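Local atomic coordinates of membrane-associated lipoprotein (Ureaplasma parvum, PDB entry 3K63), a protein that is of unknown function but belongs to a family of membrane-associated mycoplasmal lipoproteins, here represented by its Lipoprotein_17 domain. Residues 55-66 and 78-88; 68-76 and 107-117. All coordinates share one frame; numbering follows the deposited sequence.

In the fold
Contact 1 lies about 7 Å from the centre of the chain, measured centre to centre, and contact 2 about 17 Å; neither is wholly buried, but contact 2 has proportionally more exposed residues. Contact 1 pairs strands 56-64 and 79-87 of the three-stranded antiparallel sheet through a ladder of backbone bonds interrupted by one beta bulge, with a largely apolar face, Phe63 among its leucines and isoleucines, and a mixed one. Contact 2 sets helix 70-76, which connects those strands, against the irregular 107-117 segment after strand 93-100. It relies on one aromatic ring, two glycines and a single hydrogen bond across, from side chain to carbonyl. The contacts meet directly: Tyr65 and Pro66 pack on Ala73, and Thr78 N probably bonds to Ala73 O.

Contact 1. Residues 55-66 and 78-88; sequences ELDIKIINFLYP and TLKLSLMLTDK
Glu55 O accepts from Lys88 N, and the extended Lys88 side chain runs past Leu56 O before its NZ bonds to Gln53 O. Leu56 turns CG anti to its nitrogen (chi1 157°), which brings CD1 onto Leu85 CB at 3.8 Å. On the other face Asp57 and Thr86 form a hydrogen-bonded pair. Lys59 NZ, from the same strand, makes a salt bridge to Asp57 OD2 on its syn lone pair (2.8 Å), and a water joins that oxygen to Met84 O and Thr86 OG1. Ile58 and Leu85 lie side by side on the face of Leu56 and Ile60. Lys59 CG meets CE of Met84, a selenomethionine, at 3.7 Å. Ile60 CG1 touches Leu83 CD2, and its CD1 presses on Leu81 CD2 (3.5 Å). Strand 79-87 is the middle one of a three-stranded antiparallel sheet, between 56-64 and 93-100. Its ladder with 56-64 shifts by one residue in a classic beta bulge: Ile61 and Asn62 both face Ser82, whose O accepts from Ile61 N at 2.9 Å and only weakly from Asn62 N. Asn62 OD1 shares a water with Ser82 OG, while its ND2 donates to Tyr41 OH. Phe63 lies beside Leu81, CE1 to CG 3.7 Å, with Ile60 CG2 over one ring face. Leu64 and Lys80 exchange two backbone bonds. Pro66 CG rests on Thr78 CG2, and Pro66 O receives Lys80 NZ at 3.1 Å, in the carbonyl plane.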
loop_
_atom_site.group_PDB
_atom_site.type_symbol
_atom_site.label_atom_id
_atom_site.label_comp_id
_atom_site.label_asym_id
_atom_site.label_seq_id
_atom_site.Cartn_x
_atom_site.Cartn_y
_atom_site.Cartn_z
ATOM N N GLU A 55 -18.995 -0.190 8.425
ATOM C CA GLU A 55 -19.291 0.860 7.454
ATOM C C GLU A 55 -18.506 0.882 6.143
ATOM O O GLU A 55 -19.027 1.321 5.123
ATOM C CB GLU A 55 -19.098 2.235 8.094
ATOM C CG GLU A 55 -19.678 2.414 9.480
ATOM C CD GLU A 55 -18.711 1.998 10.583
ATOM O OE1 GLU A 55 -18.308 0.812 10.646
ATOM O OE2 GLU A 55 -18.349 2.872 11.397
ATOM N N LEU A 56 -17.265 0.402 6.169
ATOM C CA LEU A 56 -16.392 0.476 5.002
ATOM C C LEU A 56 -15.640 -0.779 4.574
ATOM O O LEU A 56 -15.365 -1.669 5.388
ATOM C CB LEU A 56 -15.388 1.595 5.281
ATOM C CG LEU A 56 -14.028 1.696 4.619
ATOM C CD1 LEU A 56 -14.191 2.560 3.406
ATOM C CD2 LEU A 56 -13.020 2.300 5.581
ATOM N N ASP A 57 -15.341 -0.867 3.280
ATOM C CA ASP A 57 -14.531 -1.978 2.794
ATOM C C ASP A 57 -13.329 -1.338 2.128
ATOM O O ASP A 57 -13.470 -0.458 1.271
ATOM C CB ASP A 57 -15.212 -2.853 1.760
ATOM C CG ASP A 57 -14.307 -4.007 1.328
ATOM O OD1 ASP A 57 -13.786 -4.689 2.241
ATOM O OD2 ASP A 57 -14.103 -4.238 0.108
ATOM N N ILE A 58 -12.146 -1.780 2.533
ATOM C CA ILE A 58 -10.901 -1.254 1.995
ATOM C C ILE A 58 -10.134 -2.310 1.223
ATOM O O ILE A 58 -9.787 -3.357 1.775
ATOM C CB ILE A 58 -9.959 -0.802 3.099
ATOM C CG1 ILE A 58 -10.558 0.341 3.923
ATOM C CG2 ILE A 58 -8.644 -0.399 2.474
ATOM C CD1 ILE A 58 -9.666 0.743 5.121
ATOM N N LYS A 59 -9.846 -2.018 -0.042
ATOM C CA LYS A 59 -9.072 -2.921 -0.895
ATOM C C LYS A 59 -7.916 -2.154 -1.496
ATOM O O LYS A 59 -8.061 -0.987 -1.858
ATOM C CB LYS A 59 -9.901 -3.437 -2.058
ATOM C CG LYS A 59 -10.925 -4.527 -1.740
ATOM C CD LYS A 59 -10.285 -5.784 -1.165
ATOM C CE LYS A 59 -11.310 -6.921 -1.079
ATOM N NZ LYS A 59 -12.532 -6.577 -0.290
ATOM N N ILE A 60 -6.755 -2.782 -1.591
ATOM C CA ILE A 60 -5.633 -2.121 -2.238
ATOM C C ILE A 60 -5.671 -2.787 -3.612
ATOM O O ILE A 60 -5.437 -3.984 -3.730
ATOM C CB ILE A 60 -4.314 -2.449 -1.550
ATOM C CG1 ILE A 60 -4.268 -1.747 -0.193
ATOM C CG2 ILE A 60 -3.143 -2.044 -2.443
ATOM C CD1 ILE A 60 -3.099 -2.196 0.717
ATOM N N ILE A 61 -5.989 -2.043 -4.657
ATOM C CA ILE A 61 -6.054 -2.669 -5.972
ATOM C C ILE A 61 -4.730 -2.571 -6.755
ATOM O O ILE A 61 -4.478 -3.394 -7.649
ATOM C CB ILE A 61 -7.261 -2.101 -6.789
ATOM C CG1 ILE A 61 -7.044 -0.631 -7.146
ATOM C CG2 ILE A 61 -8.529 -2.231 -5.969
ATOM C CD1 ILE A 61 -8.226 -0.023 -7.964
ATOM N N ASN A 62 -3.888 -1.595 -6.390
ATOM C CA ASN A 62 -2.579 -1.398 -7.039
ATOM C C ASN A 62 -1.564 -0.715 -6.147
ATOM O O ASN A 62 -1.917 0.122 -5.325
ATOM C CB ASN A 62 -2.681 -0.545 -8.303
ATOM C CG ASN A 62 -3.458 -1.225 -9.402
ATOM O OD1 ASN A 62 -4.626 -0.909 -9.633
ATOM N ND2 ASN A 62 -2.826 -2.184 -10.077
ATOM N N PHE A 63 -0.304 -1.095 -6.300
ATOM C CA PHE A 63 0.777 -0.462 -5.571
ATOM C C PHE A 63 1.527 0.280 -6.691
ATOM O O PHE A 63 1.846 -0.298 -7.734
ATOM C CB PHE A 63 1.686 -1.504 -4.934
ATOM C CG PHE A 63 1.161 -2.077 -3.643
ATOM C CD1 PHE A 63 1.187 -1.332 -2.473
ATOM C CD2 PHE A 63 0.648 -3.371 -3.595
ATOM C CE1 PHE A 63 0.715 -1.870 -1.281
ATOM C CE2 PHE A 63 0.178 -3.907 -2.412
ATOM C CZ PHE A 63 0.209 -3.157 -1.257
ATOM N N LEU A 64 1.797 1.560 -6.486
ATOM C CA LEU A 64 2.500 2.340 -7.490
ATOM C C LEU A 64 3.641 3.113 -6.869
ATOM O O LEU A 64 3.582 3.473 -5.698
ATOM C CB LEU A 64 1.540 3.318 -8.143
ATOM C CG LEU A 64 0.332 2.741 -8.882
ATOM C CD1 LEU A 64 -0.666 3.852 -9.206
ATOM C CD2 LEU A 64 0.801 2.027 -10.139
ATOM N N TYR A 65 4.684 3.362 -7.652
ATOM C CA TYR A 65 5.824 4.135 -7.174
ATOM C C TYR A 65 5.323 5.570 -7.188
ATOM O O TYR A 65 4.659 5.999 -8.140
ATOM C CB TYR A 65 7.008 3.993 -8.124
ATOM C CG TYR A 65 7.552 2.580 -8.187
ATOM C CD1 TYR A 65 7.846 1.869 -7.016
ATOM C CD2 TYR A 65 7.803 1.955 -9.409
ATOM C CE1 TYR A 65 8.382 0.572 -7.062
ATOM C CE2 TYR A 65 8.338 0.655 -9.456
ATOM C CZ TYR A 65 8.628 -0.018 -8.277
ATOM O OH TYR A 65 9.216 -1.262 -8.310
ATOM N N PRO A 66 5.621 6.338 -6.138
ATOM C CA PRO A 66 5.144 7.720 -6.124
ATOM C C PRO A 66 5.501 8.508 -7.378
ATOM O O PRO A 66 4.659 9.233 -7.918
ATOM C CB PRO A 66 5.786 8.286 -4.869
ATOM C CG PRO A 66 5.832 7.063 -3.962
ATOM C CD PRO A 66 6.372 6.029 -4.913
ATOM N N THR A 78 8.952 4.474 0.151
ATOM C CA THR A 78 7.583 4.916 -0.056
ATOM C C THR A 78 6.817 4.215 -1.181
ATOM O O THR A 78 7.410 3.703 -2.126
ATOM C CB THR A 78 7.596 6.405 -0.341
ATOM O OG1 THR A 78 8.284 7.082 0.718
ATOM C CG2 THR A 78 6.185 6.941 -0.471
ATOM N N LEU A 79 5.493 4.189 -1.058
ATOM C CA LEU A 79 4.630 3.575 -2.061
ATOM C C LEU A 79 3.345 4.375 -2.127
ATOM O O LEU A 79 2.968 5.059 -1.171
ATOM C CB LEU A 79 4.291 2.128 -1.697
ATOM C CG LEU A 79 5.270 0.992 -1.998
ATOM C CD1 LEU A 79 4.830 -0.234 -1.210
ATOM C CD2 LEU A 79 5.318 0.685 -3.484
ATOM N N LYS A 80 2.681 4.303 -3.270
ATOM C CA LYS A 80 1.427 4.994 -3.482
ATOM C C LYS A 80 0.417 3.854 -3.553
ATOM O O LYS A 80 0.460 3.020 -4.461
ATOM C CB LYS A 80 1.503 5.752 -4.806
ATOM C CG LYS A 80 0.315 6.664 -5.091
ATOM C CD LYS A 80 0.485 7.568 -6.340
ATOM C CE LYS A 80 1.491 8.688 -6.080
ATOM N NZ LYS A 80 1.643 9.629 -7.238
ATOM N N LEU A 81 -0.466 3.792 -2.568
ATOM C CA LEU A 81 -1.483 2.749 -2.517
ATOM C C LEU A 81 -2.770 3.173 -3.214
ATOM O O LEU A 81 -3.435 4.129 -2.807
ATOM C CB LEU A 81 -1.803 2.394 -1.071
ATOM C CG LEU A 81 -1.003 1.279 -0.411
ATOM C CD1 LEU A 81 0.448 1.687 -0.309
ATOM C CD2 LEU A 81 -1.593 0.978 0.976
ATOM N N SER A 82 -3.128 2.463 -4.269
ATOM C CA SER A 82 -4.343 2.784 -4.990
ATOM C C SER A 82 -5.428 1.973 -4.282
ATOM O O SER A 82 -5.396 0.743 -4.302
ATOM C CB SER A 82 -4.199 2.363 -6.448
ATOM O OG SER A 82 -5.312 2.761 -7.220
ATOM N N LEU A 83 -6.382 2.669 -3.660
ATOM C CA LEU A 83 -7.449 2.027 -2.903
ATOM C C LEU A 83 -8.833 2.049 -3.500
ATOM O O LEU A 83 -9.193 2.952 -4.261
ATOM C CB LEU A 83 -7.550 2.671 -1.534
ATOM C CG LEU A 83 -6.272 2.809 -0.721
ATOM C CD1 LEU A 83 -6.512 3.791 0.427
ATOM C CD2 LEU A 83 -5.859 1.442 -0.210
HETATM N N MSE A 84 -9.613 1.034 -3.153
HETATM C CA MSE A 84 -10.996 0.976 -3.583
HETATM C C MSE A 84 -11.755 0.957 -2.264
HETATM O O MSE A 84 -11.557 0.062 -1.444
HETATM C CB MSE A 84 -11.294 -0.291 -4.368
HETATM C CG MSE A 84 -12.717 -0.353 -4.847
HETATM SE SE MSE A 84 -13.109 -1.837 -5.999
HETATM C CE MSE A 84 -12.831 -3.234 -4.680
ATOM N N LEU A 85 -12.594 1.960 -2.046
ATOM C CA LEU A 85 -13.364 2.058 -0.808
ATOM C C LEU A 85 -14.851 1.879 -1.079
ATOM O O LEU A 85 -15.451 2.656 -1.829
ATOM C CB LEU A 85 -13.111 3.421 -0.154
ATOM C CG LEU A 85 -11.636 3.801 0.012
ATOM C CD1 LEU A 85 -11.508 5.238 0.470
ATOM C CD2 LEU A 85 -10.985 2.866 1.005
ATOM N N THR A 86 -15.446 0.850 -0.482
ATOM C CA THR A 86 -16.874 0.619 -0.679
ATOM C C THR A 86 -17.687 1.084 0.520
ATOM O O THR A 86 -17.414 0.714 1.659
ATOM C CB THR A 86 -17.182 -0.854 -0.925
ATOM O OG1 THR A 86 -16.466 -1.315 -2.073
ATOM C CG2 THR A 86 -18.662 -1.044 -1.169
ATOM N N ASP A 87 -18.677 1.919 0.246
ATOM C CA ASP A 87 -19.552 2.456 1.274
ATOM C C ASP A 87 -20.586 1.356 1.467
ATOM O O ASP A 87 -21.429 1.128 0.598
ATOM C CB ASP A 87 -20.226 3.728 0.749
ATOM C CG ASP A 87 -21.097 4.404 1.788
ATOM O OD1 ASP A 87 -21.613 3.687 2.675
ATOM O OD2 ASP A 87 -21.274 5.649 1.703
ATOM N N LYS A 88 -20.520 0.664 2.596
ATOM C CA LYS A 88 -21.436 -0.430 2.857
ATOM C C LYS A 88 -22.906 -0.082 3.053
ATOM O O LYS A 88 -23.751 -0.975 3.053
ATOM C CB LYS A 88 -20.914 -1.254 4.037
ATOM C CG LYS A 88 -19.689 -2.067 3.675
ATOM C CD LYS A 88 -19.231 -2.966 4.811
ATOM C CE LYS A 88 -18.138 -3.927 4.345
ATOM N NZ LYS A 88 -17.573 -4.704 5.489
HETATM O O HOH W 1 -13.785 -1.884 -1.616
HETATM O O HOH W 2 -5.569 2.047 -9.881
#

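Contact 2. Residues 68-76 and 107-117; sequences GDFGSANKN and PYGVDENGTIP
The Phe70 ring meets Asn74 ND2 in plane at one edge, with the carbonyl carbon of Val110 also at its edge, while Gly109 O approaches CE2 obliquely at 3.1 Å. Its plane is turned 33° from the carboxylate plane of Asp111, and Asp111 CB lies near CE2. Phe70 CZ touches Thr115 CG2 (3.9 Å), the two side chains crossing at about a right angle. Pro117 CG stands 4.0 Å from Phe70 CE2. The phenyl group reaches this place because CG stands between the backbone nitrogen and carbonyl carbon (chi1 85°). Tyr108 carries Pro107 CG over the centre of one ring face.

Gly109 O accepts from Asn74 ND2 at 3.3 Å, but the donor lies well above the carbonyl plane. The same ND2 donates to Ser35 OG, giving this buried amide nitrogen two acceptors. Closely packed glycines bring the backbones together: Gly71 and Gly109 have CA atoms 4.1 Å apart, and Pro117 CG lies against Gly71 CA. Lys75, extended beyond CG, passes Pro107 O and brings CE to 3.2 Å from Tyr108 O.

Within 107-117, Asp111 OD1 accepts from Asn113 N and Thr115 N on opposite faces of its carboxylate. The former bond makes an Asx turn, which accompanies the type I beta turn 111-114 and helps hold it. Helix 70-76 also packs on the chain after strand 56-64, Phe70 and Ala73 on Tyr65 and Ala73 on Pro66, while helix 34-40 borders both partners, Pro34 at Ala73 and Asn74, Ser35 at Asp111.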
loop_
_atom_site.group_PDB
_atom_site.type_symbol
_atom_site.label_atom_id
_atom_site.label_comp_id
_atom_site.label_asym_id
_atom_site.label_seq_id
_atom_site.Cartn_x
_atom_site.Cartn_y
_atom_site.Cartn_z
ATOM N N GLY A 68 6.740 7.034 -10.289
ATOM C CA GLY A 68 6.762 6.262 -11.516
ATOM C C GLY A 68 7.969 5.354 -11.707
ATOM O O GLY A 68 8.000 4.593 -12.677
ATOM N N ASP A 69 8.976 5.435 -10.836
ATOM C CA ASP A 69 10.135 4.565 -10.997
ATOM C C ASP A 69 10.670 4.098 -9.642
ATOM O O ASP A 69 10.771 4.885 -8.697
ATOM C CB ASP A 69 11.236 5.281 -11.804
ATOM C CG ASP A 69 12.296 5.952 -10.924
ATOM O OD1 ASP A 69 11.996 6.988 -10.279
ATOM O OD2 ASP A 69 13.441 5.436 -10.894
ATOM N N PHE A 70 11.016 2.815 -9.569
ATOM C CA PHE A 70 11.515 2.168 -8.350
ATOM C C PHE A 70 12.658 2.855 -7.578
ATOM O O PHE A 70 12.599 2.949 -6.350
ATOM C CB PHE A 70 11.939 0.733 -8.674
ATOM C CG PHE A 70 13.347 0.612 -9.207
ATOM C CD1 PHE A 70 13.622 0.785 -10.560
ATOM C CD2 PHE A 70 14.397 0.299 -8.344
ATOM C CE1 PHE A 70 14.922 0.640 -11.046
ATOM C CE2 PHE A 70 15.699 0.153 -8.818
ATOM C CZ PHE A 70 15.964 0.323 -10.171
ATOM N N GLY A 71 13.699 3.321 -8.268
ATOM C CA GLY A 71 14.797 3.960 -7.553
ATOM C C GLY A 71 14.341 5.059 -6.606
ATOM O O GLY A 71 14.768 5.138 -5.452
ATOM N N SER A 72 13.445 5.902 -7.109
ATOM C CA SER A 72 12.903 7.022 -6.338
ATOM C C SER A 72 12.135 6.525 -5.112
ATOM O O SER A 72 12.242 7.080 -4.017
ATOM C CB SER A 72 11.975 7.855 -7.229
ATOM O OG SER A 72 11.563 9.044 -6.579
ATOM N N ALA A 73 11.364 5.466 -5.314
ATOM C CA ALA A 73 10.575 4.873 -4.251
ATOM C C ALA A 73 11.461 4.128 -3.254
ATOM O O ALA A 73 11.269 4.238 -2.043
ATOM C CB ALA A 73 9.540 3.933 -4.850
ATOM N N ASN A 74 12.429 3.371 -3.759
ATOM C CA ASN A 74 13.317 2.621 -2.884
ATOM C C ASN A 74 14.151 3.538 -1.985
ATOM O O ASN A 74 14.522 3.155 -0.883
ATOM C CB ASN A 74 14.226 1.697 -3.710
ATOM C CG ASN A 74 13.524 0.415 -4.133
ATOM O OD1 ASN A 74 12.360 0.186 -3.791
ATOM N ND2 ASN A 74 14.231 -0.429 -4.868
ATOM N N LYS A 75 14.436 4.750 -2.454
ATOM C CA LYS A 75 15.214 5.707 -1.664
ATOM C C LYS A 75 14.416 6.240 -0.476
ATOM O O LYS A 75 14.963 6.404 0.615
ATOM C CB LYS A 75 15.684 6.881 -2.533
ATOM C CG LYS A 75 16.950 6.605 -3.342
ATOM C CD LYS A 75 17.197 7.691 -4.375
ATOM C CE LYS A 75 18.058 7.161 -5.514
ATOM N NZ LYS A 75 18.038 8.047 -6.720
ATOM N N ASN A 76 13.125 6.501 -0.691
ATOM C CA ASN A 76 12.241 7.024 0.359
ATOM C C ASN A 76 11.437 5.931 1.070
ATOM O O ASN A 76 10.655 6.229 1.966
ATOM C CB ASN A 76 11.249 8.032 -0.234
ATOM C CG ASN A 76 11.924 9.126 -1.036
ATOM O OD1 ASN A 76 11.410 9.555 -2.073
ATOM N ND2 ASN A 76 13.071 9.596 -0.556
ATOM N N PRO A 107 19.851 4.150 0.387
ATOM C CA PRO A 107 20.277 5.442 -0.169
ATOM C C PRO A 107 20.407 5.619 -1.688
ATOM O O PRO A 107 20.255 6.732 -2.176
ATOM C CB PRO A 107 21.584 5.705 0.568
ATOM C CG PRO A 107 22.155 4.325 0.668
ATOM C CD PRO A 107 20.963 3.514 1.115
ATOM N N TYR A 108 20.659 4.550 -2.436
ATOM C CA TYR A 108 20.783 4.685 -3.883
ATOM C C TYR A 108 19.581 4.160 -4.666
ATOM O O TYR A 108 19.499 4.328 -5.888
ATOM C CB TYR A 108 22.048 3.975 -4.378
ATOM C CG TYR A 108 23.288 4.340 -3.614
ATOM C CD1 TYR A 108 23.534 5.662 -3.262
ATOM C CD2 TYR A 108 24.226 3.372 -3.258
ATOM C CE1 TYR A 108 24.681 6.019 -2.577
ATOM C CE2 TYR A 108 25.383 3.718 -2.572
ATOM C CZ TYR A 108 25.604 5.044 -2.236
ATOM O OH TYR A 108 26.761 5.395 -1.580
ATOM N N GLY A 109 18.671 3.487 -3.972
ATOM C CA GLY A 109 17.487 2.965 -4.626
ATOM C C GLY A 109 17.671 1.637 -5.332
ATOM O O GLY A 109 16.793 1.191 -6.059
ATOM N N VAL A 110 18.817 1.001 -5.141
ATOM C CA VAL A 110 19.064 -0.284 -5.786
ATOM C C VAL A 110 18.005 -1.276 -5.296
ATOM O O VAL A 110 17.622 -1.221 -4.135
ATOM C CB VAL A 110 20.497 -0.791 -5.450
ATOM C CG1 VAL A 110 20.740 -0.671 -3.959
ATOM C CG2 VAL A 110 20.681 -2.231 -5.907
ATOM N N ASP A 111 17.521 -2.166 -6.164
ATOM C CA ASP A 111 16.490 -3.127 -5.758
ATOM C C ASP A 111 17.027 -4.465 -5.245
ATOM O O ASP A 111 18.235 -4.710 -5.260
ATOM C CB ASP A 111 15.493 -3.379 -6.902
ATOM C CG ASP A 111 16.108 -4.142 -8.068
ATOM O OD1 ASP A 111 17.274 -4.586 -7.954
ATOM O OD2 ASP A 111 15.417 -4.308 -9.103
ATOM N N GLU A 112 16.101 -5.321 -4.811
ATOM C CA GLU A 112 16.414 -6.636 -4.251
ATOM C C GLU A 112 17.255 -7.542 -5.155
ATOM O O GLU A 112 17.769 -8.567 -4.707
ATOM C CB GLU A 112 15.120 -7.371 -3.883
ATOM C CG GLU A 112 14.311 -7.798 -5.096
ATOM C CD GLU A 112 13.366 -6.713 -5.577
ATOM O OE1 GLU A 112 13.670 -5.518 -5.375
ATOM O OE2 GLU A 112 12.318 -7.053 -6.165
ATOM N N ASN A 113 17.370 -7.186 -6.427
ATOM C CA ASN A 113 18.147 -7.987 -7.360
ATOM C C ASN A 113 19.386 -7.226 -7.816
ATOM O O ASN A 113 19.923 -7.475 -8.891
ATOM C CB ASN A 113 17.257 -8.407 -8.545
ATOM C CG ASN A 113 16.352 -9.580 -8.195
ATOM O OD1 ASN A 113 15.185 -9.637 -8.591
ATOM N ND2 ASN A 113 16.905 -10.536 -7.449
ATOM N N GLY A 114 19.821 -6.283 -6.987
ATOM C CA GLY A 114 21.007 -5.499 -7.292
ATOM C C GLY A 114 20.950 -4.426 -8.364
ATOM O O GLY A 114 21.940 -3.746 -8.593
ATOM N N THR A 115 19.819 -4.268 -9.036
ATOM C CA THR A 115 19.718 -3.252 -10.085
ATOM C C THR A 115 19.909 -1.825 -9.556
ATOM O O THR A 115 19.390 -1.488 -8.499
ATOM C CB THR A 115 18.364 -3.331 -10.794
ATOM O OG1 THR A 115 18.215 -4.627 -11.376
ATOM C CG2 THR A 115 18.256 -2.272 -11.885
ATOM N N ILE A 116 20.675 -1.002 -10.277
ATOM C CA ILE A 116 20.911 0.392 -9.886
ATOM C C ILE A 116 20.035 1.322 -10.726
ATOM O O ILE A 116 19.943 1.173 -11.952
ATOM C CB ILE A 116 22.362 0.843 -10.133
ATOM C CG1 ILE A 116 23.333 0.004 -9.316
ATOM C CG2 ILE A 116 22.513 2.305 -9.770
ATOM C CD1 ILE A 116 23.903 -1.171 -10.072
ATOM N N PRO A 117 19.386 2.306 -10.082
ATOM C CA PRO A 117 18.524 3.250 -10.806
ATOM C C PRO A 117 19.235 3.980 -11.964
ATOM O O PRO A 117 20.185 4.740 -11.740
ATOM C CB PRO A 117 18.105 4.225 -9.714
ATOM C CG PRO A 117 18.061 3.374 -8.505
ATOM C CD PRO A 117 19.326 2.559 -8.630
#